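Local coordinates for protein alginate lyase (Bacteroides ovatus, PDB 3NNB) that probably cleaves the uronic acid polysaccharide alginate by beta-elimination, at residues 262-266 against 267-271; 309-312 against 313-317. All coordinates share one frame; numbering follows the deposited sequence. Where two conformers were deposited one is given.

Contact 1: residues 262-266 against 267-271; sequences DGKQP and LELAR
Gln265 meets Leu269 where the backbone passes from a loop into the short helix 266-269. The carbonyl oxygen of Gln265, the N-cap residue, accepts the backbone N-H of Leu269 almost head-on, with Leu269 N 2.9 Å from Gln265 O and a C=O...N angle of 161°. Gln265 O also takes a weak, bent bond from Glu268 N at 3.0 Å. One residue on, a weak bond of 3.2 Å joins Ala270 N to Pro266 O. The side chains of Gln265 and Glu268 slant across each other, Gln265 OE1 lying 3.7 Å from Glu268 CG. Their polar ends look elsewhere: Gln265 OE1 accepts from Asn281 on helix 274-293, and Glu268 OE2 from the backbone N of Asn221. Lys264 gives the apolar part of the contact, its CB standing 3.7 Å from Leu269 CD1 where the two side chains cross at about a right angle. With CG anti to the carbonyl carbon (chi1 -71°) and a bend at chi4, Lys264 turns its ammonium back to Asp262, where Lys264 NZ forms a salt bridge with Asp262 OD2 at 2.7 Å, met from above the carboxylate plane. Asp262 OD1 receives Lys264 N at 3.1 Å, so both carboxylate oxygens are held by one residue. An alanine at Lys264 would keep CB but would probably leave Asp262 OD2 without its ammonium partner and strip away the CG and CD that also lie on Leu269 CD1. The arrangement is an Asx turn at Asp262, followed by the N-terminal turn of a short helix.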
# COMPACT_ATOMS: atom_id res chain seq x y z
N ASP A 262 -16.47 -2.16 -20.35
CA ASP A 262 -17.35 -1.26 -19.65
C ASP A 262 -16.80 -0.76 -18.31
O ASP A 262 -17.53 -0.11 -17.56
CB ASP A 262 -18.71 -1.94 -19.46
CG ASP A 262 -18.64 -3.23 -18.63
OD1 ASP A 262 -17.55 -3.61 -18.16
OD2 ASP A 262 -19.67 -3.93 -18.45
N GLY A 263 -15.53 -1.01 -18.03
CA GLY A 263 -14.94 -0.62 -16.76
C GLY A 263 -15.05 -1.57 -15.59
O GLY A 263 -14.41 -1.38 -14.59
N LYS A 264 -15.86 -2.60 -15.71
CA LYS A 264 -15.99 -3.56 -14.64
C LYS A 264 -14.69 -4.31 -14.39
O LYS A 264 -13.97 -4.64 -15.33
CB LYS A 264 -17.11 -4.57 -14.93
CG LYS A 264 -18.55 -4.02 -14.87
CD LYS A 264 -19.61 -5.10 -14.98
CE LYS A 264 -21.01 -4.50 -15.02
NZ LYS A 264 -21.30 -3.86 -16.32
N GLN A 265 -14.41 -4.61 -13.12
CA GLN A 265 -13.29 -5.46 -12.78
C GLN A 265 -13.88 -6.74 -12.18
O GLN A 265 -14.11 -6.83 -10.96
CB GLN A 265 -12.35 -4.79 -11.78
CG GLN A 265 -11.83 -3.42 -12.20
CD GLN A 265 -11.13 -2.71 -11.05
OE1 GLN A 265 -10.23 -3.29 -10.43
NE2 GLN A 265 -11.62 -1.55 -10.67
N PRO A 266 -14.18 -7.70 -13.04
CA PRO A 266 -15.02 -8.82 -12.58
C PRO A 266 -14.46 -9.61 -11.41
O PRO A 266 -15.26 -10.12 -10.62
CB PRO A 266 -15.15 -9.72 -13.82
CG PRO A 266 -14.24 -9.19 -14.83
CD PRO A 266 -13.90 -7.78 -14.47
N LEU A 267 -13.14 -9.75 -11.31
CA LEU A 267 -12.59 -10.54 -10.21
C LEU A 267 -12.70 -9.83 -8.86
O LEU A 267 -12.69 -10.49 -7.82
CB LEU A 267 -11.14 -10.94 -10.48
CG LEU A 267 -10.92 -11.80 -11.73
CD1 LEU A 267 -9.40 -12.01 -12.04
CD2 LEU A 267 -11.68 -13.15 -11.60
N GLU A 268 -12.78 -8.50 -8.89
CA GLU A 268 -13.05 -7.71 -7.70
C GLU A 268 -14.56 -7.65 -7.40
O GLU A 268 -14.97 -7.68 -6.25
CB GLU A 268 -12.48 -6.32 -7.84
CG GLU A 268 -11.03 -6.27 -8.38
CD GLU A 268 -10.08 -7.17 -7.63
OE1 GLU A 268 -10.29 -7.40 -6.39
OE2 GLU A 268 -9.14 -7.68 -8.29
N LEU A 269 -15.40 -7.55 -8.43
CA LEU A 269 -16.85 -7.45 -8.21
C LEU A 269 -17.46 -8.75 -7.67
O LEU A 269 -18.58 -8.72 -7.16
CB LEU A 269 -17.56 -7.04 -9.53
CG LEU A 269 -17.20 -5.61 -9.98
CD1 LEU A 269 -17.78 -5.30 -11.40
CD2 LEU A 269 -17.68 -4.58 -8.91
N ALA A 270 -16.74 -9.86 -7.80
CA ALA A 270 -17.24 -11.15 -7.28
C ALA A 270 -17.02 -11.26 -5.77
O ALA A 270 -17.51 -12.23 -5.16
CB ALA A 270 -16.54 -12.29 -7.97
N ARG A 271 -16.27 -10.35 -5.18
CA ARG A 271 -15.94 -10.45 -3.75
C ARG A 271 -17.06 -10.01 -2.82
O ARG A 271 -17.96 -9.27 -3.21
CB ARG A 271 -14.70 -9.62 -3.45
CG ARG A 271 -13.47 -9.98 -4.34
CD ARG A 271 -13.01 -11.42 -4.19
NE ARG A 271 -12.51 -11.65 -2.85
CZ ARG A 271 -11.27 -11.38 -2.45
NH1 ARG A 271 -10.36 -10.85 -3.29
NH2 ARG A 271 -10.92 -11.61 -1.19

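Contact 2: residues 309-312 against 313-317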
# COMPACT_ATOMS: atom_id res chain seq x y z
N SER A 309 -9.52 0.69 -19.94
CA SER A 309 -8.63 1.72 -19.44
C SER A 309 -8.95 2.05 -17.99
O SER A 309 -10.03 1.70 -17.48
CB SER A 309 -8.82 3.00 -20.28
OG SER A 309 -10.08 3.61 -20.03
N ILE A 310 -8.05 2.76 -17.32
CA ILE A 310 -8.35 3.31 -16.00
C ILE A 310 -9.56 4.25 -16.02
O ILE A 310 -10.41 4.22 -15.12
CB ILE A 310 -7.11 3.99 -15.39
CG1 ILE A 310 -6.01 2.94 -15.13
CG2 ILE A 310 -7.50 4.78 -14.12
CD1 ILE A 310 -4.63 3.55 -14.75
N THR A 311 -9.70 5.04 -17.09
CA THR A 311 -10.87 5.89 -17.22
C THR A 311 -12.16 5.04 -17.23
O THR A 311 -13.12 5.39 -16.57
CB THR A 311 -10.80 6.75 -18.50
OG1 THR A 311 -9.67 7.65 -18.40
CG2 THR A 311 -12.10 7.57 -18.68
N ALA A 312 -12.16 3.93 -17.94
CA ALA A 312 -13.35 3.09 -17.99
C ALA A 312 -13.67 2.55 -16.60
O ALA A 312 -14.81 2.57 -16.16
CB ALA A 312 -13.19 1.97 -18.97
N ALA A 313 -12.62 2.17 -15.90
CA ALA A 313 -12.80 1.61 -14.56
C ALA A 313 -13.39 2.67 -13.60
O ALA A 313 -14.21 2.36 -12.74
CB ALA A 313 -11.46 1.02 -14.03
N LEU A 314 -12.93 3.92 -13.71
CA LEU A 314 -13.47 5.03 -12.94
C LEU A 314 -14.91 5.34 -13.29
O LEU A 314 -15.73 5.58 -12.39
CB LEU A 314 -12.61 6.29 -13.17
CG LEU A 314 -11.21 6.27 -12.54
CD1 LEU A 314 -10.36 7.38 -13.19
CD2 LEU A 314 -11.23 6.48 -11.00
N LYS A 315 -15.23 5.34 -14.58
CA LYS A 315 -16.57 5.63 -15.03
C LYS A 315 -17.60 4.57 -14.57
O LYS A 315 -18.77 4.90 -14.36
CB LYS A 315 -16.61 5.78 -16.56
CG LYS A 315 -16.07 7.10 -17.13
CD LYS A 315 -16.17 7.05 -18.65
CE LYS A 315 -15.55 8.25 -19.36
NZ LYS A 315 -15.33 7.95 -20.83
N PHE A 316 -17.17 3.32 -14.40
CA PHE A 316 -18.05 2.28 -13.79
C PHE A 316 -18.38 2.69 -12.35
O PHE A 316 -19.51 2.53 -11.86
CB PHE A 316 -17.36 0.89 -13.82
CG PHE A 316 -18.00 -0.08 -12.85
CD1 PHE A 316 -19.17 -0.72 -13.18
CD2 PHE A 316 -17.43 -0.25 -11.58
CE1 PHE A 316 -19.74 -1.58 -12.29
CE2 PHE A 316 -18.02 -1.12 -10.67
CZ PHE A 316 -19.20 -1.76 -11.01
N LEU A 317 -17.36 3.17 -11.62
CA LEU A 317 -17.52 3.45 -10.20
C LEU A 317 -18.35 4.67 -9.88
O LEU A 317 -19.13 4.69 -8.93
CB LEU A 317 -16.15 3.59 -9.53
CG LEU A 317 -16.12 3.99 -8.05
CD1 LEU A 317 -16.76 2.88 -7.16
CD2 LEU A 317 -14.67 4.27 -7.63
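Ile310 and Leu314, one turn apart on helix 310-317, run side by side and point the same way, Ile310 CG2 lying 4.0 Å from Leu314 CD1. Ile310 carries that methyl anti to its own backbone N, while Leu314 holds CG anti to the carbonyl carbon (chi1 -71°), which lays Leu314 CG 3.4 Å from Ile310 O. Thr311 and Lys315 repeat the pattern round the helix. The extended Lys315 chain runs alongside Thr311, and Lys315 CE comes within 3.6 Å of Thr311 CG2, a contact made by the methyl branch, and a doubtful one, since the lysine has two conformers. Beneath these pairs the helical bonds are regular: Leu314 N gives to Ile310 O at 2.9 Å, and Lys315 N to Thr311 O at 2.9 Å. At the start, Ser309 is the N-cap; its OG accepts Ala312 N at 3.0 Å, while its carbonyl oxygen takes Ala313 N at 3.1 Å. Leu314 faces the buried side, packed against Leu282 of helix 274-293 and against Ile346 and Ala350 of helix 336-351. Ile310 touches Cys289 of helix 274-293, and Thr311 rests on Tyr359 at the start of helix 359-366.

Contacts 1 and 2 are separated by residues 272-308 along the chain but touch in space, with centres about 11 Å apart. Phe316 makes most of the join: its CE1 is 3.7 Å from Lys264 CG, its CZ 3.8 Å from Leu269 CD2, and its CB 3.8 Å from Gly263 O. Gly263 adds a second point, its CA 3.8 Å from Ala312 CB. Both also pack on helix 274-293, Gln265 and Leu269 through Thr278 and Leu314 and Leu317 through Leu282. Arg271, at the end of contact 1, binds a citrate probably left from crystallisation and pairs with Asp86; the sodium ion is held elsewhere, by Glu182, Ser184 and Phe187.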